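Local coordinates for protein Exo-1,3/1,4-beta-glucanase (Pseudoalteromonas sp., PDB 3UT0) that probably hydrolyses beta-linked glucans as a family 3 glycoside hydrolase with beta-glucosidase-type activity, and binds calcium, at residues Q197-A202 against I251-Q256; S699-E704 against I779-R784; A764-C769 against S809-K814. One frame throughout, in Å; residues are numbered along the deposited sequence.

Contact 1 (Q197-A202 against I251-Q256); sequences QGDVGA and INQGVQ
Gln-197 lays its amide against the backbone of Gly-254 to Gln-256 and uses both ends of it. Its chain runs extended beyond CG (chi2 -167°), which carries the amide from the end of one helix to the turn behind another. NE2 gives a hydrogen bond to Gly-254 O at 3.0 Å, keeping that oxygen in the plane of its own amide but meeting the carbonyl from above its plane. From the opposite face of the same carbonyl comes NE2 of Gln-256, 3.1 Å from Gly-254 O, so two side chains clamp one buried oxygen. The two amide planes stand 46° apart. OE1 of Gln-197 accepts from Gln-256 N at 3.1 Å and also from Ala-212 N. A water accepts a hydrogen bond from Gln-197 NE2 and donates to Gly-198 O and Gln-253 O, stitching the two turns together. Val-200 CG2 rests 3.6 Å from Gln-253 O. Gly-254, at positive phi, closes helix 245-252 with a Schellman motif; a CB there would press on Val-200. Within the family 3 N-terminal domain, the contact thus joins the end of helix 182-197 to the turn leading into strand 257-260, while Ala-212 ties in neighbouring strand 211-217.

Contact 2 (S699-E704 against I779-R784); sequences SLSYLE and ITDALR
Ser-699 to Ser-701 pair antiparallel with Asp-781 to Arg-784, Leu-700 and Leu-783 forming the hydrogen-bonded pair, and a classic beta bulge places both Ala-782 and Leu-783 opposite Leu-700. Leu-783 N donates to Leu-700 O at 3.2 Å; Ala-782 N adds a weak bond to that oxygen. Past the bulge Tyr-702 N reaches Thr-780 O at 3.2 Å. On one face the CB atoms of Leu-700 and Leu-783 touch at 3.9 Å. The Tyr-702 ring, its CG anti to the carbonyl carbon (chi1 -64°), sets CE2 obliquely against Ile-779 CG2 at 3.6 Å and Ala-782 CB at 3.7 Å. The other face carries Ser-699, Ser-701, Asp-781 and Arg-784. Ser-701 OG donates to Asp-781 OD1 at 2.8 Å from above the carboxylate plane, while Arg-784 grips OD2 side-on with NE and NH2, each 2.9 Å away. An alanine in place of Asp-781 is likely to leave the guanidinium without its counter-charge here and the Ser-701 hydroxyl without this acceptor. With each carboxylate oxygen engaged by a different residue, the aspartate is held against rotation, and the nearby arginine would be expected to keep it ionised in this buried setting.

Contact 3 (A764-C769 against S809-K814); sequences AIPLHC and SLTCAK. With SO4 (sulfate ion), chain K.
Cys-769 and Cys-812 supply the covalent link, a disulfide with SG to SG at 2.0 Å and a chi3 of -83°, close to the perpendicular of a relaxed bridge. The two cysteines reach it differently: SG of Cys-769 lies beside its backbone N and anti to the carbonyl carbon, whereas Cys-812 points its CB toward the 764-769 segment and holds SG between its own N and carbonyl carbon (chi1 57°).

The backbone bonding lies at the other end, where the two segments run nearly parallel. Leu-810 N donates to Ala-764 O, 2.6 Å away, and Ser-809 CA makes a CA-H...O contact with that same oxygen at 3.1 Å. Leu-810 then centres an inverse gamma turn. Arg-744 of strand 742-747 binds the carbonyl oxygens of both Pro-766 and Leu-810 through NH1.

Van der Waals packing fills the middle. The Pro-766 ring lies between the two ends, bringing CD to 3.3 Å from the carbonyl oxygen of Leu-810 and CG to 4.0 Å from Cys-812 SG. Farther along, the extended Lys-814 chain crosses His-768 at about a right angle, its CE 4.0 Å from CD2 of the ring; the polar ends of both turn to His-817, which probably belongs to a C-terminal purification tag.

A sulfate, probably from the crystallisation liquor, takes hydrogen bonds on O1 from Ser-809 OG and Thr-811 OG1, the latter at 2.7 Å; the ion is also hydrogen-bonded to Tyr-716 OH.

Ala-764 and Ser-809 form the short parallel bridge between strands 760-766 and 808-809 of a mixed beta sheet. Segment 764-769 belongs to the galactose-binding-like region, and the disulfide ties the C-terminal tail to it where regular strand pairing has ended.

Overall arrangement
From the N terminus, contact 1 closes a loop of 48 residues inside the family 3 N-terminal domain, whose parallel strands belong to a TIM-barrel-type fold. The chain then passes through the C-terminal hydrolase domain before contact 2 opens in the galactose-binding-like region, so contact 1 stands in series with the other two. Contact 2 closes a loop of 74 residues and contact 3 one of 39, neither holding a helix. These two cross: 764-769 falls between 699-704 and 779-784, and 809-814 follows both. Their centres are about 19 Å apart and their nearest atoms about 6 Å, so they do not touch. Contact 2 joins two strands of an antiparallel sheet; contact 3 fastens the C-terminal tail to a mixed sheet.

Contact 1 (Q197-A202 against I251-Q256)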
ATOM      1  N   GLN A 197     -21.726  -2.822  -0.859  1.00 38.15           N
ATOM      2  CA  GLN A 197     -22.520  -2.893  -2.075  1.00 34.63           C
ATOM      3  C   GLN A 197     -23.895  -3.503  -1.859  1.00 31.69           C
ATOM      4  O   GLN A 197     -24.749  -3.381  -2.722  1.00 21.80           O
ATOM      5  CB  GLN A 197     -21.803  -3.728  -3.146  1.00 30.32           C
ATOM      6  CG  GLN A 197     -20.450  -3.163  -3.593  1.00 30.44           C
ATOM      7  CD  GLN A 197     -19.915  -3.821  -4.860  1.00 30.48           C
ATOM      8  OE1 GLN A 197     -19.189  -3.185  -5.624  1.00 39.60           O
ATOM      9  NE2 GLN A 197     -20.232  -5.100  -5.069  1.00 22.28           N
ATOM     10  N   GLY A 198     -24.095  -4.172  -0.728  1.00 28.67           N
ATOM     11  CA  GLY A 198     -25.288  -4.983  -0.538  1.00 31.34           C
ATOM     12  C   GLY A 198     -25.029  -6.390  -1.045  1.00 32.97           C
ATOM     13  O   GLY A 198     -24.129  -6.615  -1.851  1.00 30.67           O
ATOM     14  N   ASP A 199     -25.831  -7.340  -0.605  1.00 26.41           N
ATOM     15  CA  ASP A 199     -25.712  -8.703  -1.106  1.00 38.71           C
ATOM     16  C   ASP A 199     -26.118  -8.790  -2.563  1.00 24.96           C
ATOM     17  O   ASP A 199     -26.832  -7.927  -3.068  1.00 26.38           O
ATOM     18  CB  ASP A 199     -26.554  -9.674  -0.280  1.00 39.55           C
ATOM     19  CG  ASP A 199     -25.890 -10.069   1.016  1.00 57.79           C
ATOM     20  OD1 ASP A 199     -24.888 -10.816   0.951  1.00 69.99           O
ATOM     21  OD2 ASP A 199     -26.352  -9.648   2.091  1.00 45.36           O
ATOM     22  N   VAL A 200     -25.560  -9.763  -3.267  1.00 38.71           N
ATOM     23  CA  VAL A 200     -26.081 -10.130  -4.570  1.00 15.86           C
ATOM     24  C   VAL A 200     -27.555 -10.442  -4.383  1.00 26.14           C
ATOM     25  O   VAL A 200     -27.910 -11.226  -3.509  1.00 34.72           O
ATOM     26  CB  VAL A 200     -25.361 -11.344  -5.153  1.00 34.87           C
ATOM     27  CG1 VAL A 200     -26.059 -11.816  -6.429  1.00 24.98           C
ATOM     28  CG2 VAL A 200     -23.882 -11.003  -5.427  1.00 30.24           C
ATOM     29  N   GLY A 201     -28.396  -9.873  -5.243  1.00 33.75           N
ATOM     30  CA  GLY A 201     -29.838 -10.018  -5.143  1.00 34.15           C
ATOM     31  C   GLY A 201     -30.604  -8.730  -5.350  1.00 48.77           C
ATOM     32  O   GLY A 201     -30.115  -7.846  -6.064  1.00 30.16           O
ATOM     33  N   ALA A 202     -31.807  -8.635  -4.780  1.00 48.39           N
ATOM     34  CA  ALA A 202     -32.702  -7.517  -5.063  1.00 43.84           C
ATOM     35  C   ALA A 202     -32.158  -6.160  -4.663  1.00 42.37           C
ATOM     36  O   ALA A 202     -32.454  -5.162  -5.317  1.00 40.39           O
ATOM     37  CB  ALA A 202     -34.077  -7.756  -4.407  1.00 40.33           C
ATOM     38  N   ILE A 251     -14.688 -11.296  -5.356  1.00 23.65           N
ATOM     39  CA  ILE A 251     -15.223 -11.522  -6.704  1.00 27.51           C
ATOM     40  C   ILE A 251     -16.499 -12.340  -6.613  1.00 30.82           C
ATOM     41  O   ILE A 251     -17.437 -12.111  -7.383  1.00 22.44           O
ATOM     42  CB  ILE A 251     -14.224 -12.190  -7.645  1.00 11.89           C
ATOM     43  CG1 ILE A 251     -13.093 -11.213  -7.972  1.00 33.75           C
ATOM     44  CG2 ILE A 251     -14.883 -12.556  -8.964  1.00 12.49           C
ATOM     45  CD1 ILE A 251     -11.855 -11.903  -8.560  1.00 21.08           C
ATOM     46  N   ASN A 252     -16.510 -13.320  -5.708  1.00 30.54           N
ATOM     47  CA  ASN A 252     -17.703 -14.132  -5.526  1.00 27.63           C
ATOM     48  C   ASN A 252     -18.937 -13.350  -5.118  1.00 37.81           C
ATOM     49  O   ASN A 252     -20.025 -13.578  -5.639  1.00 33.17           O
ATOM     50  CB  ASN A 252     -17.458 -15.229  -4.491  1.00 32.11           C
ATOM     51  CG  ASN A 252     -18.531 -16.280  -4.478  1.00 42.76           C
ATOM     52  OD1 ASN A 252     -19.017 -16.714  -5.509  1.00 37.70           O
ATOM     53  ND2 ASN A 252     -18.996 -16.606  -3.275  1.00 36.33           N
ATOM     54  N   GLN A 253     -18.717 -12.339  -4.286  1.00 30.77           N
ATOM     55  CA  GLN A 253     -19.759 -11.449  -3.808  1.00 15.90           C
ATOM     56  C   GLN A 253     -20.066 -10.321  -4.761  1.00 15.20           C
ATOM     57  O   GLN A 253     -20.789  -9.398  -4.418  1.00 49.16           O
ATOM     58  CB  GLN A 253     -19.425 -10.909  -2.418  1.00 17.26           C
ATOM     59  CG  GLN A 253     -19.350 -11.960  -1.295  1.00 30.10           C
ATOM     60  CD  GLN A 253     -20.619 -12.840  -1.220  1.00 45.46           C
ATOM     61  OE1 GLN A 253     -21.705 -12.400  -1.583  1.00 36.48           O
ATOM     62  NE2 GLN A 253     -20.496 -14.014  -0.618  1.00 69.49           N
ATOM     63  N   GLY A 254     -19.451 -10.338  -5.926  1.00 27.83           N
ATOM     64  CA  GLY A 254     -19.843  -9.406  -6.960  1.00 17.62           C
ATOM     65  C   GLY A 254     -19.209  -8.029  -6.852  1.00 32.17           C
ATOM     66  O   GLY A 254     -19.826  -7.041  -7.296  1.00 18.11           O
ATOM     67  N   VAL A 255     -18.008  -7.946  -6.263  1.00 22.72           N
ATOM     68  CA  VAL A 255     -17.309  -6.666  -6.165  1.00 20.08           C
ATOM     69  C   VAL A 255     -17.220  -6.068  -7.565  1.00 14.51           C
ATOM     70  O   VAL A 255     -16.988  -6.775  -8.532  1.00 27.47           O
ATOM     71  CB  VAL A 255     -15.890  -6.836  -5.530  1.00 23.93           C
ATOM     72  CG1 VAL A 255     -14.912  -7.474  -6.489  1.00 13.58           C
ATOM     73  CG2 VAL A 255     -15.365  -5.487  -5.010  1.00 20.11           C
ATOM     74  N   GLN A 256     -17.510  -4.776  -7.682  1.00 26.33           N
ATOM     75  CA  GLN A 256     -17.628  -4.169  -9.009  1.00 20.48           C
ATOM     76  C   GLN A 256     -16.319  -3.725  -9.618  1.00 31.90           C
ATOM     77  O   GLN A 256     -16.169  -3.677 -10.836  1.00 25.52           O
ATOM     78  CB  GLN A 256     -18.606  -2.982  -8.991  1.00 19.54           C
ATOM     79  CG  GLN A 256     -20.057  -3.392  -8.895  1.00 14.85           C
ATOM     80  CD  GLN A 256     -20.469  -4.219 -10.095  1.00 25.53           C
ATOM     81  OE1 GLN A 256     -20.666  -3.709 -11.193  1.00 24.05           O
ATOM     82  NE2 GLN A 256     -20.580  -5.516  -9.885  1.00 14.33           N
TER
HETATM   83  O   HOH W   1     -21.435  -6.868  -3.383  1.00 21.01           O

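Contact 2 (S699-E704 against I779-R784)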
ATOM      1  N   SER A 699      24.050   1.565 -21.751  1.00 22.24           N
ATOM      2  CA  SER A 699      25.305   1.917 -21.106  1.00 37.19           C
ATOM      3  C   SER A 699      25.121   2.966 -20.023  1.00 36.00           C
ATOM      4  O   SER A 699      24.261   3.840 -20.133  1.00 36.86           O
ATOM      5  CB  SER A 699      26.380   2.321 -22.141  1.00 26.74           C
ATOM      6  OG  SER A 699      25.927   3.332 -23.021  1.00 55.27           O
ATOM      7  N   LEU A 700      25.895   2.837 -18.955  1.00 27.89           N
ATOM      8  CA  LEU A 700      26.051   3.917 -18.004  1.00 30.78           C
ATOM      9  C   LEU A 700      27.308   4.662 -18.453  1.00 37.12           C
ATOM     10  O   LEU A 700      28.403   4.106 -18.431  1.00 28.28           O
ATOM     11  CB  LEU A 700      26.194   3.350 -16.597  1.00 29.00           C
ATOM     12  CG  LEU A 700      26.428   4.342 -15.463  1.00 34.34           C
ATOM     13  CD1 LEU A 700      25.397   5.417 -15.527  1.00 23.21           C
ATOM     14  CD2 LEU A 700      26.409   3.642 -14.105  1.00 27.42           C
ATOM     15  N   SER A 701      27.128   5.901 -18.903  1.00 42.44           N
ATOM     16  CA  SER A 701      28.161   6.625 -19.631  1.00 50.24           C
ATOM     17  C   SER A 701      28.542   7.965 -19.022  1.00 49.69           C
ATOM     18  O   SER A 701      27.732   8.631 -18.385  1.00 37.25           O
ATOM     19  CB  SER A 701      27.702   6.862 -21.066  1.00 34.89           C
ATOM     20  OG  SER A 701      27.290   5.655 -21.671  1.00 43.07           O
ATOM     21  N   TYR A 702      29.786   8.363 -19.250  1.00 45.42           N
ATOM     22  CA  TYR A 702      30.240   9.699 -18.903  1.00 40.61           C
ATOM     23  C   TYR A 702      29.741  10.668 -19.985  1.00 37.22           C
ATOM     24  O   TYR A 702      29.745  10.336 -21.169  1.00 37.09           O
ATOM     25  CB  TYR A 702      31.781   9.723 -18.783  1.00 35.13           C
ATOM     26  CG  TYR A 702      32.341   8.862 -17.662  1.00 24.73           C
ATOM     27  CD1 TYR A 702      32.524   9.382 -16.388  1.00 25.74           C
ATOM     28  CD2 TYR A 702      32.676   7.530 -17.875  1.00 33.98           C
ATOM     29  CE1 TYR A 702      33.024   8.608 -15.357  1.00 35.42           C
ATOM     30  CE2 TYR A 702      33.179   6.743 -16.842  1.00 33.85           C
ATOM     31  CZ  TYR A 702      33.355   7.293 -15.589  1.00 42.15           C
ATOM     32  OH  TYR A 702      33.854   6.531 -14.557  1.00 41.29           O
ATOM     33  N   LEU A 703      29.294  11.853 -19.581  1.00 45.27           N
ATOM     34  CA  LEU A 703      28.899  12.877 -20.546  1.00 51.20           C
ATOM     35  C   LEU A 703      30.118  13.353 -21.337  1.00 58.59           C
ATOM     36  O   LEU A 703      30.039  13.605 -22.537  1.00 57.10           O
ATOM     37  CB  LEU A 703      28.225  14.062 -19.844  1.00 47.39           C
ATOM     38  CG  LEU A 703      26.697  14.042 -19.677  1.00 61.73           C
ATOM     39  CD1 LEU A 703      26.017  13.661 -20.986  1.00 52.68           C
ATOM     40  CD2 LEU A 703      26.270  13.119 -18.559  1.00 59.04           C
ATOM     41  N   GLU A 704      31.249  13.467 -20.653  1.00 57.68           N
ATOM     42  CA  GLU A 704      32.523  13.771 -21.300  1.00 60.10           C
ATOM     43  C   GLU A 704      33.549  12.689 -20.949  1.00 57.47           C
ATOM     44  O   GLU A 704      33.873  12.497 -19.769  1.00 59.32           O
ATOM     45  CB  GLU A 704      33.031  15.145 -20.855  0.50 54.48           C
ATOM     46  CG  GLU A 704      32.077  16.282 -21.170  0.50 61.70           C
ATOM     47  CD  GLU A 704      32.571  17.617 -20.658  0.50 70.72           C
ATOM     48  OE1 GLU A 704      33.358  17.630 -19.687  0.50 69.96           O
ATOM     49  OE2 GLU A 704      32.175  18.652 -21.233  0.50 68.65           O
ATOM     50  N   ILE A 779      37.628   6.870 -20.874  1.00 32.70           N
ATOM     51  CA  ILE A 779      36.455   6.009 -20.756  1.00 21.89           C
ATOM     52  C   ILE A 779      35.167   6.728 -21.158  1.00 31.46           C
ATOM     53  O   ILE A 779      34.908   7.848 -20.731  1.00 30.31           O
ATOM     54  CB  ILE A 779      36.337   5.428 -19.323  1.00 22.99           C
ATOM     55  CG1 ILE A 779      37.493   4.480 -19.045  1.00 27.97           C
ATOM     56  CG2 ILE A 779      35.025   4.700 -19.115  1.00 33.61           C
ATOM     57  CD1 ILE A 779      37.637   3.417 -20.108  1.00 27.82           C
ATOM     58  N   THR A 780      34.367   6.079 -21.994  1.00 42.84           N
ATOM     59  CA  THR A 780      33.114   6.678 -22.406  1.00 38.32           C
ATOM     60  C   THR A 780      31.889   5.888 -21.915  1.00 24.75           C
ATOM     61  O   THR A 780      30.865   6.476 -21.593  1.00 46.06           O
ATOM     62  CB  THR A 780      33.091   6.944 -23.913  1.00 19.10           C
ATOM     63  OG1 THR A 780      31.996   7.809 -24.210  1.00 56.61           O
ATOM     64  CG2 THR A 780      32.950   5.648 -24.679  1.00 36.59           C
ATOM     65  N   ASP A 781      32.015   4.570 -21.809  1.00 26.28           N
ATOM     66  CA  ASP A 781      30.973   3.760 -21.190  1.00 24.10           C
ATOM     67  C   ASP A 781      31.492   3.020 -19.981  1.00 40.37           C
ATOM     68  O   ASP A 781      32.244   2.054 -20.114  1.00 21.63           O
ATOM     69  CB  ASP A 781      30.407   2.742 -22.171  1.00 35.38           C
ATOM     70  CG  ASP A 781      29.626   3.380 -23.285  1.00 43.24           C
ATOM     71  OD1 ASP A 781      29.347   4.593 -23.200  1.00 35.80           O
ATOM     72  OD2 ASP A 781      29.284   2.651 -24.241  1.00 31.29           O
ATOM     73  N   ALA A 782      31.073   3.478 -18.805  1.00 18.38           N
ATOM     74  CA  ALA A 782      31.522   2.894 -17.545  1.00 28.89           C
ATOM     75  C   ALA A 782      30.978   1.475 -17.402  1.00 38.61           C
ATOM     76  O   ALA A 782      31.632   0.589 -16.847  1.00 28.53           O
ATOM     77  CB  ALA A 782      31.082   3.741 -16.379  1.00 47.51           C
ATOM     78  N   LEU A 783      29.764   1.276 -17.903  1.00 29.45           N
ATOM     79  CA  LEU A 783      29.105  -0.016 -17.874  1.00 16.05           C
ATOM     80  C   LEU A 783      28.384  -0.192 -19.213  1.00 33.10           C
ATOM     81  O   LEU A 783      27.950   0.778 -19.816  1.00 26.94           O
ATOM     82  CB  LEU A 783      28.154  -0.024 -16.684  1.00 24.67           C
ATOM     83  CG  LEU A 783      27.034  -1.044 -16.512  1.00 30.29           C
ATOM     84  CD1 LEU A 783      27.559  -2.408 -16.720  1.00 61.24           C
ATOM     85  CD2 LEU A 783      26.526  -0.900 -15.100  1.00 36.98           C
ATOM     86  N   ARG A 784      28.313  -1.409 -19.722  1.00 14.56           N
ATOM     87  CA  ARG A 784      27.600  -1.625 -20.972  1.00 22.04           C
ATOM     88  C   ARG A 784      27.045  -3.033 -21.014  1.00 34.87           C
ATOM     89  O   ARG A 784      27.789  -3.985 -20.842  1.00 25.12           O
ATOM     90  CB  ARG A 784      28.508  -1.403 -22.174  1.00 26.66           C
ATOM     91  CG  ARG A 784      27.781  -1.462 -23.500  1.00 23.80           C
ATOM     92  CD  ARG A 784      28.728  -1.411 -24.686  1.00 18.84           C
ATOM     93  NE  ARG A 784      29.557  -0.208 -24.715  1.00 47.88           N
ATOM     94  CZ  ARG A 784      30.723  -0.122 -25.354  1.00 58.55           C
ATOM     95  NH1 ARG A 784      31.202  -1.174 -26.007  1.00 30.09           N
ATOM     96  NH2 ARG A 784      31.418   1.010 -25.328  1.00 70.27           N
TER

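Contact 3 (A764-C769 against S809-K814)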
ATOM      1  N   ALA A 764      31.248  -7.532  -7.646  1.00 25.06           N
ATOM      2  CA  ALA A 764      32.510  -6.800  -7.712  1.00 27.58           C
ATOM      3  C   ALA A 764      33.283  -7.227  -8.955  1.00 24.89           C
ATOM      4  O   ALA A 764      33.497  -8.416  -9.203  1.00 31.17           O
ATOM      5  CB  ALA A 764      33.325  -7.036  -6.458  1.00 36.39           C
ATOM      6  N   ILE A 765      33.676  -6.246  -9.748  1.00 16.24           N
ATOM      7  CA  ILE A 765      34.336  -6.521 -11.010  1.00 28.79           C
ATOM      8  C   ILE A 765      35.720  -5.860 -11.036  1.00 45.18           C
ATOM      9  O   ILE A 765      35.825  -4.642 -11.230  1.00 27.98           O
ATOM     10  CB  ILE A 765      33.486  -6.025 -12.190  1.00 35.69           C
ATOM     11  CG1 ILE A 765      32.048  -6.505 -12.034  1.00 20.41           C
ATOM     12  CG2 ILE A 765      34.074  -6.488 -13.496  1.00 23.32           C
ATOM     13  CD1 ILE A 765      31.138  -6.074 -13.138  1.00 26.68           C
ATOM     14  N   PRO A 766      36.783  -6.658 -10.802  1.00 31.81           N
ATOM     15  CA  PRO A 766      38.153  -6.125 -10.847  1.00 30.20           C
ATOM     16  C   PRO A 766      38.455  -5.504 -12.206  1.00 39.06           C
ATOM     17  O   PRO A 766      38.154  -6.101 -13.245  1.00 25.08           O
ATOM     18  CB  PRO A 766      39.023  -7.367 -10.583  1.00 30.22           C
ATOM     19  CG  PRO A 766      38.156  -8.534 -10.914  1.00 35.91           C
ATOM     20  CD  PRO A 766      36.766  -8.105 -10.522  1.00 31.88           C
ATOM     21  N   LEU A 767      39.032  -4.307 -12.189  1.00 19.45           N
ATOM     22  CA  LEU A 767      39.417  -3.622 -13.420  1.00 30.58           C
ATOM     23  C   LEU A 767      40.824  -3.914 -13.941  1.00 41.62           C
ATOM     24  O   LEU A 767      41.135  -3.687 -15.105  1.00 47.14           O
ATOM     25  CB  LEU A 767      39.264  -2.124 -13.239  1.00 15.81           C
ATOM     26  CG  LEU A 767      37.930  -1.655 -12.657  1.00 41.42           C
ATOM     27  CD1 LEU A 767      37.967  -0.161 -12.387  1.00 38.01           C
ATOM     28  CD2 LEU A 767      36.789  -2.016 -13.581  1.00 26.84           C
ATOM     29  N   HIS A 768      41.678  -4.436 -13.072  1.00 38.60           N
ATOM     30  CA  HIS A 768      43.106  -4.725 -13.475  1.00 37.52           C
ATOM     31  C   HIS A 768      43.294  -6.219 -13.650  1.00 42.17           C
ATOM     32  O   HIS A 768      43.446  -6.955 -12.662  1.00 28.19           O
ATOM     33  CB  HIS A 768      44.085  -4.159 -12.429  1.00 28.91           C
ATOM     34  CG  HIS A 768      45.509  -4.367 -12.730  0.50 54.28           C
ATOM     35  ND1 HIS A 768      46.365  -3.257 -12.990  0.50 40.92           N
ATOM     36  CD2 HIS A 768      46.267  -5.495 -12.714  0.50 16.16           C
ATOM     37  CE1 HIS A 768      47.568  -3.697 -13.182  0.50 58.44           C
ATOM     38  NE2 HIS A 768      47.528  -5.072 -12.999  0.50 55.35           N
ATOM     39  N   CYS A 769      43.295  -6.661 -14.905  1.00 38.11           N
ATOM     40  CA  CYS A 769      43.466  -8.063 -15.242  1.00 29.24           C
ATOM     41  C   CYS A 769      44.646  -8.265 -16.189  1.00 41.63           C
ATOM     42  O   CYS A 769      45.309  -7.306 -16.585  1.00 46.11           O
ATOM     43  CB  CYS A 769      42.194  -8.616 -15.882  1.00 34.58           C
ATOM     44  SG  CYS A 769      40.767  -8.529 -14.815  1.00 39.78           S
ATOM     45  N   SER A 809      32.921 -11.526  -6.494  1.00 20.82           N
ATOM     46  CA  SER A 809      33.843 -11.000  -7.482  1.00 20.00           C
ATOM     47  C   SER A 809      33.674 -11.705  -8.823  1.00 35.63           C
ATOM     48  O   SER A 809      33.776 -12.931  -8.902  1.00 33.42           O
ATOM     49  CB  SER A 809      35.291 -11.135  -6.979  1.00 19.23           C
ATOM     50  OG  SER A 809      36.181 -10.538  -7.897  1.00 36.20           O
ATOM     51  N   LEU A 810      33.394 -10.948  -9.879  1.00 27.80           N
ATOM     52  CA  LEU A 810      33.484 -11.525 -11.220  1.00 11.72           C
ATOM     53  C   LEU A 810      34.963 -11.451 -11.646  1.00 20.56           C
ATOM     54  O   LEU A 810      35.392 -10.526 -12.335  1.00 19.93           O
ATOM     55  CB  LEU A 810      32.556 -10.816 -12.212  1.00 17.91           C
ATOM     56  CG  LEU A 810      31.035 -10.922 -11.941  1.00 24.31           C
ATOM     57  CD1 LEU A 810      30.229 -10.440 -13.132  1.00 12.53           C
ATOM     58  CD2 LEU A 810      30.594 -12.325 -11.547  1.00 24.30           C
ATOM     59  N   THR A 811      35.737 -12.447 -11.223  1.00 27.86           N
ATOM     60  CA  THR A 811      37.195 -12.338 -11.230  1.00 27.99           C
ATOM     61  C   THR A 811      37.884 -12.571 -12.575  1.00 45.38           C
ATOM     62  O   THR A 811      37.239 -12.794 -13.607  1.00 41.83           O
ATOM     63  CB  THR A 811      37.821 -13.229 -10.146  1.00 40.03           C
ATOM     64  OG1 THR A 811      39.114 -12.726  -9.814  1.00 41.91           O
ATOM     65  CG2 THR A 811      37.921 -14.693 -10.600  1.00 25.68           C
ATOM     66  N   CYS A 812      39.211 -12.511 -12.551  1.00 47.43           N
ATOM     67  CA  CYS A 812      40.019 -12.696 -13.754  1.00 45.99           C
ATOM     68  C   CYS A 812      41.418 -13.166 -13.406  1.00 52.63           C
ATOM     69  O   CYS A 812      41.902 -12.962 -12.278  1.00 37.62           O
ATOM     70  CB  CYS A 812      40.142 -11.379 -14.508  1.00 19.72           C
ATOM     71  SG  CYS A 812      40.845 -10.056 -13.472  1.00 38.22           S
ATOM     72  N   ALA A 813      42.083 -13.758 -14.393  1.00 46.66           N
ATOM     73  CA  ALA A 813      43.500 -14.087 -14.260  1.00 49.11           C
ATOM     74  C   ALA A 813      44.297 -12.837 -13.868  1.00 48.00           C
ATOM     75  O   ALA A 813      44.270 -11.834 -14.581  1.00 51.70           O
ATOM     76  CB  ALA A 813      44.014 -14.656 -15.563  1.00 29.94           C
ATOM     77  N   LYS A 814      44.975 -12.877 -12.722  1.00 44.45           N
ATOM     78  CA  LYS A 814      45.873 -11.782 -12.350  1.00 32.46           C
ATOM     79  C   LYS A 814      47.323 -12.280 -12.243  1.00 53.08           C
ATOM     80  O   LYS A 814      48.088 -11.847 -11.368  1.00 33.18           O
ATOM     81  CB  LYS A 814      45.435 -11.110 -11.045  1.00 42.51           C
ATOM     82  CG  LYS A 814      45.837  -9.639 -10.956  0.50 65.41           C
ATOM     83  CD  LYS A 814      45.725  -9.109  -9.535  0.50 81.98           C
ATOM     84  CE  LYS A 814      46.304  -7.706  -9.427  0.50 82.44           C
ATOM     85  NZ  LYS A 814      46.531  -7.305  -8.008  0.50 77.92           N
TER
HETATM   86  S   SO4 K 826      39.500 -10.600  -6.575  1.00 66.05           S
HETATM   87  O1  SO4 K 826      38.923 -11.740  -7.291  1.00 29.26           O
HETATM   88  O2  SO4 K 826      39.728  -9.495  -7.498  1.00 34.20           O
HETATM   89  O3  SO4 K 826      38.595 -10.173  -5.522  1.00 35.46           O
HETATM   90  O4  SO4 K 826      40.787 -10.975  -5.986  0.50 83.03           O